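Local structure of transcription factor IWS1 (Saccharomyces cerevisiae, 3NFQ) at residues Thr71-Asn75 with Asn76-Ser80. The protein belongs to the machinery that regulates RNA polymerase II transcription and may act in both TBP recruitment and post-recruitment steps; this is its conserved central domain. Sequence-based numbering, arbitrary orientation.
Sequences TILDN and NLLQS
Ile72 and Leu77 meet at the turn between helix 69-74 and helix 77-85. CD2 of Leu77 lies 4.0 Å from both CG1 and CG2 of Ile72, so one methyl touches both branches of the isoleucine. The leucine reaches them because its CG stands anti to the backbone N (chi1 -173°).

The backbones are joined across the turn by one direct hydrogen bond. Leu77 N donates to Ile72 O at 3.3 Å, with an N-H...O angle of 151°, and approaches in the carbonyl plane. The same oxygen accepts a second bond from a water, 2.9 Å from Ile72 O. That water in turn accepts from Leu78 N at 2.9 Å. The carbonyl near the end of the first helix is therefore gripped twice, and the water links it to the first turn of the second.

A second apolar pair extends the contact. Leu73 starts out away from Leu78, but its end swings back, and CD2 meets CD1 of Leu78 at 3.7 Å. Leu63 of helix 51-63 packs on Ile72 and Leu77, Leu109 touches Ile72 and Leu78, and Pro110 touches Leu73.

Asn76 takes a left-handed helical conformation (phi 57°) between the two helices. Its CB stays against the carbonyl of Asn75, and the side chain touches Glu118 and Ser119 of helix 113-119. Asn75 O accepts a hydrogen bond from Lys22 NZ, which fastens the turn to helix 10-42.

The 6→1 backbone bond from Leu77 N to Ile72 O, the left-handed Asn76 and the Ile72-Leu77 contact mark a Schellman motif, although Asn76 N only comes near Leu73 O (3.5 Å). Here it ends one helix and leads directly into the next in an all-helical domain.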
# COMPACT_ATOMS: atom_id res chain seq x y z
N THR A 71 14.01 4.69 6.51
CA THR A 71 14.30 4.44 5.09
C THR A 71 13.02 4.33 4.25
O THR A 71 12.95 4.86 3.13
CB THR A 71 15.06 3.12 4.86
OG1 THR A 71 16.12 2.96 5.83
CG2 THR A 71 15.62 3.10 3.45
N ILE A 72 12.04 3.60 4.79
CA ILE A 72 10.70 3.44 4.16
C ILE A 72 10.11 4.81 3.96
O ILE A 72 9.69 5.15 2.84
CB ILE A 72 9.76 2.61 5.09
CG1 ILE A 72 10.23 1.17 5.05
CG2 ILE A 72 8.26 2.73 4.66
CD1 ILE A 72 9.78 0.31 6.26
N LEU A 73 10.09 5.61 5.01
CA LEU A 73 9.44 6.93 4.90
C LEU A 73 10.24 7.90 4.03
O LEU A 73 9.67 8.68 3.24
CB LEU A 73 9.19 7.54 6.30
CG LEU A 73 8.13 6.79 7.11
CD1 LEU A 73 8.06 7.31 8.54
CD2 LEU A 73 6.73 6.87 6.50
N ASP A 74 11.56 7.89 4.18
CA ASP A 74 12.40 8.81 3.39
C ASP A 74 12.41 8.51 1.90
O ASP A 74 12.55 9.44 1.11
CB ASP A 74 13.82 8.84 3.92
CG ASP A 74 13.93 9.52 5.28
OD1 ASP A 74 13.01 10.29 5.68
OD2 ASP A 74 14.93 9.25 5.96
N ASN A 75 12.26 7.25 1.50
CA ASN A 75 12.26 6.87 0.07
C ASN A 75 10.89 6.74 -0.61
O ASN A 75 10.80 6.16 -1.69
CB ASN A 75 13.06 5.60 -0.11
CG ASN A 75 14.52 5.83 0.23
OD1 ASN A 75 14.97 5.53 1.34
ND2 ASN A 75 15.22 6.49 -0.67
N ASN A 76 9.83 7.23 0.05
CA ASN A 76 8.49 7.26 -0.50
C ASN A 76 8.00 5.87 -0.90
O ASN A 76 7.27 5.71 -1.88
CB ASN A 76 8.43 8.22 -1.71
CG ASN A 76 7.03 8.73 -2.03
OD1 ASN A 76 6.78 9.25 -3.13
ND2 ASN A 76 6.11 8.61 -1.08
N LEU A 77 8.38 4.84 -0.14
CA LEU A 77 7.79 3.54 -0.35
C LEU A 77 6.26 3.56 -0.19
O LEU A 77 5.53 2.78 -0.80
CB LEU A 77 8.42 2.54 0.60
CG LEU A 77 8.04 1.06 0.41
CD1 LEU A 77 8.46 0.50 -0.95
CD2 LEU A 77 8.64 0.18 1.54
N LEU A 78 5.74 4.47 0.63
CA LEU A 78 4.27 4.56 0.78
C LEU A 78 3.54 4.85 -0.53
O LEU A 78 2.37 4.57 -0.69
CB LEU A 78 3.94 5.57 1.86
CG LEU A 78 4.31 5.23 3.29
CD1 LEU A 78 3.78 6.32 4.29
CD2 LEU A 78 3.74 3.86 3.59
N GLN A 79 4.26 5.37 -1.51
CA GLN A 79 3.65 5.56 -2.83
C GLN A 79 3.23 4.24 -3.43
O GLN A 79 2.18 4.11 -4.03
CB GLN A 79 4.64 6.22 -3.79
CG GLN A 79 3.86 6.83 -4.99
CD GLN A 79 4.81 7.48 -5.96
OE1 GLN A 79 4.63 8.65 -6.34
NE2 GLN A 79 5.86 6.76 -6.32
N SER A 80 4.13 3.28 -3.37
CA SER A 80 3.82 1.94 -3.85
C SER A 80 2.73 1.24 -3.02
O SER A 80 1.95 0.51 -3.58
CB SER A 80 5.06 1.07 -3.84
OG SER A 80 6.03 1.54 -4.79
O HOH W 1 7.11 6.34 2.33